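Side-chain contacts in 2-dehydropantoate 2-reductase (PDB 3HN2), which probably catalyses the NADPH-dependent reduction of ketopantoate (2-dehydropantoate) to pantoate, a step of pantothenate biosynthesis: residues E254-P257 and S258-D262; D243-L246 and E247-D250; G60-A63 and P64-G68. All coordinates share one frame; numbering follows the deposited sequence.

Along the chain the order is contact 3, contact 2, contact 1. Contact 3 belongs to the N-terminal Rossmann-type part, at strand 60-61 on the outer edge of the large mixed sheet. Contacts 1 and 2 both lie in the C-terminal helical part: contact 2 lies on the later part of helix 241-249 and its end, and contact 1, beginning a few residues later, is the end of a loop and the first turn of helix 258-264. Their centres are about 17 Å apart. Contact 3, on the nucleotide-binding type of sheet, touches neither, its centre about 31 Å from that of contact 1 and about 42 Å from that of contact 2, on the opposite side of the chain's centre.

Contact 1 (E254-P257 and S258-D262); sequences EYKP and SMEID
Pro257, Lys256 and Glu260 carry this contact, in which the end of a loop meets the first turn of helix 258-264. Pro257 sits at the N-cap position, and its carbonyl starts the helix: Ile261 N gives a hydrogen bond to Pro257 O, 3.2 Å long. Glu260 N also leans on that oxygen, but its bond is weak and strongly bent. The Glu260 side chain turns back from the helix toward the loop. With CG anti to the backbone N (chi1 -180°) and the chain extended beyond it, the carboxylate reaches past the Pro257 ring, OE1 of Glu260 lying 3.5 Å from Pro257 CD. The same oxygen is 3.6 Å from Lys256 CB. Farther out the two chains run obliquely across each other, and Glu260 OE2 comes within 3.3 Å of Lys256 CD. The bends at chi2 and chi3 of the lysine lay its methylenes against the carboxylate, while the ammonium leads away from it. Lys256 NZ stays 4.4 Å from Glu260 OE2, too far for a salt bridge, though the opposite charges probably still attract; its salt bridge is with Glu264, farther along the helix. On another flank Ile261 closes over the loop, its CD1 3.8 Å from Lys256 CB and its CG1 close to the carbonyl oxygens of Lys256 and Pro257. Helix 179-200 lies against the proline, through Asn194 and Cys197, and Cys197 touches Glu260 as well. With no side-chain hydroxyl or carboxylate at the N-cap, the arrangement is a helix N-terminus begun by a proline carbonyl, with an acidic residue in the first turn, where its charge would suit the helix dipole.

Contact 2 (D243-L246 and E247-D250); sequences DDML and EFTD
A chi1 of 170° swings the Phe248 ring away from its own backbone N, while Met245 bends at both chi2 and chi3, and together these turns lay the methionine beside the phenyl ring, the two side chains pointing the same way. Met245 CE comes 3.9 Å from Phe248 CD2. The sulfur is farther off, with Met245 SD 5.4 Å from the Phe248 ring centroid and 40° from the ring normal, an oblique Met-aromatic contact. Helix backbone bonds link the two segments. Glu247 N bonds to Asp243 O at 3.1 Å, and Thr249 N bonds to Met245 O at the same length; the more bent bond from Phe248 N to Asp244 O is 3.3 Å. Glu247 packs its extended chain against the preceding turn, CG 3.4 Å from Asp243 O. The Thr249 hydroxyl also faces Met245 O, but that approach is modelled too short to trust; it has a further partner in Trp189. Leu246 turns to Val217 and Arg218, and Met221 meets Met245. The Phe248 ring meets that of Phe127, the planes about 70° apart, and packs on Glu247 of the second subunit. The helix thus touches helices 179-200 and 211-229, strand 121-129 and the second subunit.

Contact 3 (G60-A63 and P64-G68); sequences GYRA and PEEIG
Tyr61 and Ile67 join strand 60-61, at the outer edge of the Rossmann-type sheet, to helix 64-67, the short helix on the way to strand 72-75. The turn between them brings Ile67 over one face of the tyrosine ring. Ile67 CG1 stands 3.5 Å from Tyr61 CG, offset toward the rim, and 3.8 Å from the Tyr61 ring centroid, a CH-pi contact with CG1 only 26° off the ring normal. Ile67 CD1 extends the apolar touch to Tyr61 CB. The Glu66 side chain slides past Tyr61 in the opposite direction, with Glu66 CB 3.8 Å from Tyr61 CD2 and OE2 at the ring edge, in plane; carboxylate and ring are turned 60° against each other. Its CG is anti to the carbonyl carbon (chi1 -56°) and the chain beyond is extended, which carries the carboxylate back along the turn to Ala63, whose CB is 3.8 Å from Glu66 CD. The methyl also touches the bent Glu65 chain, Ala63 CB to Glu65 CD 3.9 Å. Across the two segments the backbone adds one weak hydrogen bond, Glu66 N to Ala63 O at 3.3 Å; within the short helix Pro64 O accepts from Gly68 N and, weakly, from Ile67 N. Nearby, backbone hydrogen bonds tie Tyr61 to Phe30 and Leu32, and its side chain, like that of Ile67, touches His29 on strand 28-31. Arg62 runs beside Glu66, pointing the same way, yet Arg62 NE stays 6.3 Å from Glu66 OE2, so no salt bridge forms and any attraction is probably weak. The turn thus combines apolar packing on the tyrosine face with a carboxylate that, near the Arg62 and Ala63 backbone N without a bond to either, may add a modest electrostatic attraction.

Contact 1 (E254-P257 and S258-D262)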
ATOM      1  N   GLU A 254      -6.938  -3.791  -5.814  1.00 52.76           N
ATOM      2  CA  GLU A 254      -7.515  -3.608  -7.140  1.00 53.49           C
ATOM      3  C   GLU A 254      -7.685  -2.119  -7.491  1.00 52.67           C
ATOM      4  O   GLU A 254      -8.799  -1.643  -7.721  1.00 58.56           O
ATOM      5  CB  GLU A 254      -8.853  -4.357  -7.212  1.00 43.63           C
ATOM      6  CG  GLU A 254      -9.303  -4.752  -8.614  1.00 62.67           C
ATOM      7  CD  GLU A 254     -10.658  -5.446  -8.631  1.00 63.98           C
ATOM      8  OE1 GLU A 254     -10.904  -6.236  -9.566  1.00 73.91           O
ATOM      9  OE2 GLU A 254     -11.479  -5.205  -7.720  1.00 70.35           O
ATOM     10  N   TYR A 255      -6.573  -1.391  -7.546  1.00 52.46           N
ATOM     11  CA  TYR A 255      -6.620   0.066  -7.721  1.00 50.25           C
ATOM     12  C   TYR A 255      -6.471   0.518  -9.172  1.00 55.03           C
ATOM     13  O   TYR A 255      -5.541   0.117  -9.870  1.00 63.40           O
ATOM     14  CB  TYR A 255      -5.571   0.746  -6.839  1.00 49.72           C
ATOM     15  CG  TYR A 255      -5.458   2.240  -7.050  1.00 53.52           C
ATOM     16  CD1 TYR A 255      -4.300   2.797  -7.589  1.00 45.13           C
ATOM     17  CD2 TYR A 255      -6.509   3.098  -6.714  1.00 42.76           C
ATOM     18  CE1 TYR A 255      -4.189   4.162  -7.790  1.00 51.77           C
ATOM     19  CE2 TYR A 255      -6.407   4.470  -6.915  1.00 50.17           C
ATOM     20  CZ  TYR A 255      -5.243   4.994  -7.453  1.00 51.61           C
ATOM     21  OH  TYR A 255      -5.122   6.350  -7.652  1.00 59.40           O
ATOM     22  N   LYS A 256      -7.391   1.367  -9.616  1.00 54.26           N
ATOM     23  CA  LYS A 256      -7.370   1.876 -10.980  1.00 51.76           C
ATOM     24  C   LYS A 256      -6.925   3.337 -10.982  1.00 55.45           C
ATOM     25  O   LYS A 256      -7.687   4.214 -10.567  1.00 63.39           O
ATOM     26  CB  LYS A 256      -8.741   1.705 -11.656  1.00 54.45           C
ATOM     27  CG  LYS A 256      -9.305   0.276 -11.575  1.00 45.41           C
ATOM     28  CD  LYS A 256      -9.952  -0.171 -12.882  1.00 45.10           C
ATOM     29  CE  LYS A 256     -11.466  -0.092 -12.867  1.00 60.31           C
ATOM     30  NZ  LYS A 256     -12.054  -0.926 -13.966  1.00 50.13           N
ATOM     31  N   PRO A 257      -5.687   3.600 -11.451  1.00 51.27           N
ATOM     32  CA  PRO A 257      -5.044   4.917 -11.462  1.00 48.38           C
ATOM     33  C   PRO A 257      -5.831   5.970 -12.227  1.00 46.42           C
ATOM     34  O   PRO A 257      -6.715   5.632 -13.010  1.00 43.38           O
ATOM     35  CB  PRO A 257      -3.720   4.654 -12.190  1.00 46.58           C
ATOM     36  CG  PRO A 257      -3.464   3.227 -11.998  1.00 47.19           C
ATOM     37  CD  PRO A 257      -4.806   2.573 -12.030  1.00 52.20           C
ATOM     38  N   SER A 258      -5.481   7.235 -12.003  1.00 53.04           N
ATOM     39  CA  SER A 258      -6.200   8.383 -12.566  1.00 48.95           C
ATOM     40  C   SER A 258      -6.340   8.348 -14.083  1.00 50.28           C
ATOM     41  O   SER A 258      -7.411   8.649 -14.607  1.00 58.37           O
ATOM     42  CB  SER A 258      -5.538   9.689 -12.128  1.00 53.95           C
ATOM     43  OG  SER A 258      -4.168   9.715 -12.494  1.00 61.43           O
ATOM     44  N   MET A 259      -5.266   7.956 -14.771  1.00 50.89           N
ATOM     45  CA  MET A 259      -5.230   7.897 -16.235  1.00 51.91           C
ATOM     46  C   MET A 259      -6.155   6.843 -16.836  1.00 53.24           C
ATOM     47  O   MET A 259      -6.734   7.063 -17.903  1.00 57.34           O
ATOM     48  CB  MET A 259      -3.806   7.656 -16.732  1.00 57.62           C
ATOM     49  CG  MET A 259      -3.036   8.911 -17.112  1.00 63.68           C
ATOM     50  SD  MET A 259      -1.615   8.530 -18.163  1.00 56.22           S
ATOM     51  CE  MET A 259      -2.445   7.783 -19.533  1.00 37.21           C
ATOM     52  N   GLU A 260      -6.278   5.704 -16.155  1.00 52.11           N
ATOM     53  CA  GLU A 260      -7.178   4.633 -16.571  1.00 49.91           C
ATOM     54  C   GLU A 260      -8.640   5.074 -16.436  1.00 53.26           C
ATOM     55  O   GLU A 260      -9.461   4.803 -17.317  1.00 54.20           O
ATOM     56  CB  GLU A 260      -6.913   3.361 -15.754  1.00 48.99           C
ATOM     57  CG  GLU A 260      -7.811   2.175 -16.130  1.00 47.22           C
ATOM     58  CD  GLU A 260      -7.507   0.898 -15.359  1.00 55.41           C
ATOM     59  OE1 GLU A 260      -6.663   0.918 -14.436  1.00 46.28           O
ATOM     60  OE2 GLU A 260      -8.131  -0.136 -15.684  1.00 66.46           O
ATOM     61  N   ILE A 261      -8.942   5.759 -15.334  1.00 56.81           N
ATOM     62  CA  ILE A 261     -10.275   6.310 -15.070  1.00 60.37           C
ATOM     63  C   ILE A 261     -10.658   7.328 -16.147  1.00 58.82           C
ATOM     64  O   ILE A 261     -11.775   7.301 -16.665  1.00 58.76           O
ATOM     65  CB  ILE A 261     -10.362   6.946 -13.642  1.00 61.72           C
ATOM     66  CG1 ILE A 261     -10.051   5.912 -12.545  1.00 53.67           C
ATOM     67  CG2 ILE A 261     -11.725   7.614 -13.400  1.00 65.97           C
ATOM     68  CD1 ILE A 261     -10.965   4.683 -12.523  1.00 60.75           C
ATOM     69  N   ASP A 262      -9.709   8.195 -16.495  1.00 59.24           N
ATOM     70  CA  ASP A 262      -9.890   9.176 -17.565  1.00 65.96           C
ATOM     71  C   ASP A 262     -10.127   8.522 -18.934  1.00 67.34           C
ATOM     72  O   ASP A 262     -10.911   9.027 -19.741  1.00 71.95           O
ATOM     73  CB  ASP A 262      -8.684  10.118 -17.631  1.00 66.89           C
ATOM     74  CG  ASP A 262      -8.586  11.042 -16.426  1.00 79.07           C
ATOM     75  OD1 ASP A 262      -9.630  11.533 -15.946  1.00 90.54           O
ATOM     76  OD2 ASP A 262      -7.450  11.293 -15.966  1.00 85.87           O
TER

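Contact 2 (D243-L246 and E247-D250)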
ATOM      1  N   ASP A 243      12.301  -1.768  -6.006  1.00 49.91           N
ATOM      2  CA  ASP A 243      11.797  -2.806  -5.100  1.00 51.99           C
ATOM      3  C   ASP A 243      10.771  -2.238  -4.134  1.00 52.14           C
ATOM      4  O   ASP A 243       9.813  -2.919  -3.752  1.00 51.49           O
ATOM      5  CB  ASP A 243      12.951  -3.432  -4.310  1.00 49.82           C
ATOM      6  CG  ASP A 243      13.955  -4.142  -5.201  1.00 61.30           C
ATOM      7  OD1 ASP A 243      14.789  -3.455  -5.828  1.00 59.97           O
ATOM      8  OD2 ASP A 243      13.919  -5.389  -5.267  1.00 58.36           O
ATOM      9  N   ASP A 244      10.970  -0.969  -3.786  1.00 41.23           N
ATOM     10  CA  ASP A 244      10.119  -0.255  -2.856  1.00 27.93           C
ATOM     11  C   ASP A 244       8.800   0.248  -3.458  1.00 25.69           C
ATOM     12  O   ASP A 244       7.855   0.454  -2.712  1.00 32.62           O
ATOM     13  CB  ASP A 244      10.902   0.896  -2.196  1.00 41.78           C
ATOM     14  CG  ASP A 244      12.075   0.401  -1.339  1.00 41.51           C
ATOM     15  OD1 ASP A 244      11.960  -0.678  -0.720  1.00 83.38           O
ATOM     16  OD2 ASP A 244      13.112   1.092  -1.282  1.00 66.60           O
ATOM     17  N   MET A 245       8.719   0.463  -4.777  1.00 10.74           N
ATOM     18  CA  MET A 245       7.432   0.859  -5.376  1.00  9.02           C
ATOM     19  C   MET A 245       6.732  -0.410  -5.906  1.00 40.39           C
ATOM     20  O   MET A 245       5.517  -0.436  -6.120  1.00 31.80           O
ATOM     21  CB  MET A 245       7.603   1.885  -6.511  1.00 33.87           C
ATOM     22  CG  MET A 245       8.285   3.233  -6.141  1.00 14.79           C
ATOM     23  SD  MET A 245       7.695   3.953  -4.598  1.00 36.95           S
ATOM     24  CE  MET A 245       6.187   4.749  -5.114  1.00 28.33           C
ATOM     25  N   LEU A 246       7.518  -1.459  -6.113  1.00 40.19           N
ATOM     26  CA  LEU A 246       7.004  -2.763  -6.485  1.00 52.47           C
ATOM     27  C   LEU A 246       6.179  -3.310  -5.322  1.00 59.22           C
ATOM     28  O   LEU A 246       5.045  -3.755  -5.513  1.00 62.48           O
ATOM     29  CB  LEU A 246       8.177  -3.690  -6.827  1.00 51.32           C
ATOM     30  CG  LEU A 246       8.133  -4.722  -7.958  1.00 45.78           C
ATOM     31  CD1 LEU A 246       7.365  -4.259  -9.188  1.00 31.88           C
ATOM     32  CD2 LEU A 246       9.560  -5.098  -8.344  1.00 52.52           C
ATOM     33  N   GLU A 247       6.739  -3.224  -4.114  1.00 64.69           N
ATOM     34  CA  GLU A 247       6.073  -3.700  -2.895  1.00 62.01           C
ATOM     35  C   GLU A 247       4.980  -2.749  -2.405  1.00 56.24           C
ATOM     36  O   GLU A 247       3.991  -3.194  -1.831  1.00 50.33           O
ATOM     37  CB  GLU A 247       7.092  -3.933  -1.775  1.00 60.14           C
ATOM     38  CG  GLU A 247       8.005  -5.145  -1.975  1.00 63.90           C
ATOM     39  CD  GLU A 247       9.058  -5.282  -0.878  1.00 69.37           C
ATOM     40  OE1 GLU A 247       9.988  -6.100  -1.041  1.00 69.58           O
ATOM     41  OE2 GLU A 247       8.958  -4.573   0.149  1.00 81.12           O
ATOM     42  N   PHE A 248       5.175  -1.448  -2.626  1.00 56.21           N
ATOM     43  CA  PHE A 248       4.215  -0.409  -2.223  1.00 51.40           C
ATOM     44  C   PHE A 248       2.895  -0.541  -2.971  1.00 47.57           C
ATOM     45  O   PHE A 248       1.829  -0.479  -2.361  1.00 52.61           O
ATOM     46  CB  PHE A 248       4.827   0.985  -2.440  1.00 59.77           C
ATOM     47  CG  PHE A 248       3.860   2.129  -2.287  1.00 60.22           C
ATOM     48  CD1 PHE A 248       3.507   2.596  -1.025  1.00 64.08           C
ATOM     49  CD2 PHE A 248       3.338   2.769  -3.410  1.00 64.36           C
ATOM     50  CE1 PHE A 248       2.626   3.661  -0.882  1.00 65.41           C
ATOM     51  CE2 PHE A 248       2.454   3.833  -3.278  1.00 81.97           C
ATOM     52  CZ  PHE A 248       2.101   4.284  -2.011  1.00 76.00           C
ATOM     53  N   THR A 249       2.980  -0.739  -4.287  1.00 46.24           N
ATOM     54  CA  THR A 249       1.804  -0.848  -5.156  1.00 43.81           C
ATOM     55  C   THR A 249       1.059  -2.167  -4.909  1.00 47.81           C
ATOM     56  O   THR A 249      -0.126  -2.282  -5.208  1.00 53.20           O
ATOM     57  CB  THR A 249       2.195  -0.701  -6.659  1.00 45.89           C
ATOM     58  OG1 THR A 249       3.335   0.152  -6.776  1.00 13.11           O
ATOM     59  CG2 THR A 249       1.081  -0.077  -7.476  1.00 13.44           C
ATOM     60  N   ASP A 250       1.760  -3.138  -4.326  1.00 51.07           N
ATOM     61  CA  ASP A 250       1.214  -4.457  -4.014  1.00 46.22           C
ATOM     62  C   ASP A 250       0.257  -4.438  -2.809  1.00 52.91           C
ATOM     63  O   ASP A 250      -0.436  -5.425  -2.542  1.00 53.30           O
ATOM     64  CB  ASP A 250       2.366  -5.431  -3.749  1.00 50.40           C
ATOM     65  CG  ASP A 250       2.141  -6.799  -4.374  1.00 70.82           C
ATOM     66  OD1 ASP A 250       3.146  -7.464  -4.708  1.00 77.97           O
ATOM     67  OD2 ASP A 250       0.971  -7.214  -4.536  1.00 77.12           O
TER

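Contact 3 (G60-A63 and P64-G68)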
ATOM      1  N   GLY A  60     -18.111  29.888  -4.190  1.00 60.99           N
ATOM      2  CA  GLY A  60     -17.837  29.543  -5.579  1.00 59.17           C
ATOM      3  C   GLY A  60     -17.902  30.718  -6.532  1.00 60.78           C
ATOM      4  O   GLY A  60     -18.612  31.696  -6.289  1.00 63.15           O
ATOM      5  N   TYR A  61     -17.137  30.624  -7.615  1.00 60.80           N
ATOM      6  CA  TYR A  61     -17.070  31.670  -8.632  1.00 61.94           C
ATOM      7  C   TYR A  61     -16.944  31.028 -10.010  1.00 64.03           C
ATOM      8  O   TYR A  61     -16.621  29.840 -10.122  1.00 63.47           O
ATOM      9  CB  TYR A  61     -15.871  32.591  -8.385  1.00 65.55           C
ATOM     10  CG  TYR A  61     -15.922  33.405  -7.103  1.00 67.81           C
ATOM     11  CD1 TYR A  61     -15.438  32.885  -5.897  1.00 74.06           C
ATOM     12  CD2 TYR A  61     -16.418  34.704  -7.104  1.00 74.70           C
ATOM     13  CE1 TYR A  61     -15.478  33.628  -4.722  1.00 66.77           C
ATOM     14  CE2 TYR A  61     -16.456  35.459  -5.934  1.00 76.24           C
ATOM     15  CZ  TYR A  61     -15.985  34.914  -4.750  1.00 70.53           C
ATOM     16  OH  TYR A  61     -16.021  35.658  -3.596  1.00 71.82           O
ATOM     17  N   ARG A  62     -17.196  31.807 -11.058  1.00 62.62           N
ATOM     18  CA  ARG A  62     -17.068  31.293 -12.422  1.00 66.28           C
ATOM     19  C   ARG A  62     -16.006  32.024 -13.238  1.00 60.39           C
ATOM     20  O   ARG A  62     -15.520  31.507 -14.244  1.00 59.28           O
ATOM     21  CB  ARG A  62     -18.425  31.259 -13.141  1.00 68.88           C
ATOM     22  CG  ARG A  62     -19.196  32.578 -13.178  1.00 85.69           C
ATOM     23  CD  ARG A  62     -20.711  32.342 -13.174  1.00 88.72           C
ATOM     24  NE  ARG A  62     -21.094  31.127 -13.901  1.00 81.98           N
ATOM     25  CZ  ARG A  62     -22.342  30.688 -14.040  1.00 73.18           C
ATOM     26  NH1 ARG A  62     -22.578  29.569 -14.716  1.00 56.26           N
ATOM     27  NH2 ARG A  62     -23.355  31.360 -13.507  1.00 65.77           N
ATOM     28  N   ALA A  63     -15.643  33.218 -12.787  1.00 62.33           N
ATOM     29  CA  ALA A  63     -14.551  33.972 -13.387  1.00 64.89           C
ATOM     30  C   ALA A  63     -13.531  34.310 -12.310  1.00 65.16           C
ATOM     31  O   ALA A  63     -13.914  34.654 -11.188  1.00 65.48           O
ATOM     32  CB  ALA A  63     -15.075  35.240 -14.052  1.00 66.67           C
ATOM     33  N   PRO A  64     -12.226  34.184 -12.633  1.00 66.97           N
ATOM     34  CA  PRO A  64     -11.160  34.553 -11.688  1.00 66.35           C
ATOM     35  C   PRO A  64     -11.090  36.045 -11.346  1.00 67.65           C
ATOM     36  O   PRO A  64     -10.614  36.394 -10.263  1.00 69.82           O
ATOM     37  CB  PRO A  64      -9.877  34.111 -12.400  1.00 61.04           C
ATOM     38  CG  PRO A  64     -10.234  33.996 -13.825  1.00 65.44           C
ATOM     39  CD  PRO A  64     -11.682  33.633 -13.888  1.00 64.21           C
ATOM     40  N   GLU A  65     -11.568  36.906 -12.245  1.00 68.26           N
ATOM     41  CA  GLU A  65     -11.582  38.359 -12.004  1.00 68.13           C
ATOM     42  C   GLU A  65     -12.610  38.796 -10.959  1.00 69.52           C
ATOM     43  O   GLU A  65     -12.537  39.910 -10.437  1.00 70.79           O
ATOM     44  CB  GLU A  65     -11.753  39.155 -13.309  1.00 64.29           C
ATOM     45  CG  GLU A  65     -12.848  38.655 -14.253  1.00 72.99           C
ATOM     46  CD  GLU A  65     -12.321  37.742 -15.352  1.00 71.45           C
ATOM     47  OE1 GLU A  65     -12.727  37.924 -16.521  1.00 74.13           O
ATOM     48  OE2 GLU A  65     -11.500  36.848 -15.054  1.00 62.91           O
ATOM     49  N   GLU A  66     -13.558  37.909 -10.657  1.00 69.85           N
ATOM     50  CA  GLU A  66     -14.538  38.132  -9.595  1.00 68.16           C
ATOM     51  C   GLU A  66     -13.925  37.862  -8.220  1.00 66.57           C
ATOM     52  O   GLU A  66     -14.282  38.512  -7.236  1.00 70.90           O
ATOM     53  CB  GLU A  66     -15.766  37.243  -9.804  1.00 70.44           C
ATOM     54  CG  GLU A  66     -16.448  37.406 -11.165  1.00 72.39           C
ATOM     55  CD  GLU A  66     -17.556  36.389 -11.409  1.00 72.97           C
ATOM     56  OE1 GLU A  66     -18.407  36.641 -12.289  1.00 83.58           O
ATOM     57  OE2 GLU A  66     -17.582  35.337 -10.729  1.00 84.31           O
ATOM     58  N   ILE A  67     -13.007  36.898  -8.166  1.00 66.09           N
ATOM     59  CA  ILE A  67     -12.311  36.525  -6.929  1.00 59.64           C
ATOM     60  C   ILE A  67     -11.288  37.588  -6.527  1.00 56.96           C
ATOM     61  O   ILE A  67     -11.251  38.013  -5.374  1.00 54.88           O
ATOM     62  CB  ILE A  67     -11.596  35.158  -7.064  1.00 55.70           C
ATOM     63  CG1 ILE A  67     -12.532  34.111  -7.674  1.00 61.74           C
ATOM     64  CG2 ILE A  67     -11.060  34.692  -5.717  1.00 65.66           C
ATOM     65  CD1 ILE A  67     -11.925  32.728  -7.856  1.00 59.00           C
ATOM     66  N   GLY A  68     -10.464  38.007  -7.484  1.00 56.54           N
ATOM     67  CA  GLY A  68      -9.456  39.033  -7.241  1.00 61.57           C
ATOM     68  C   GLY A  68      -8.201  38.508  -6.568  1.00 66.68           C
ATOM     69  O   GLY A  68      -8.028  37.292  -6.447  1.00 70.77           O
TER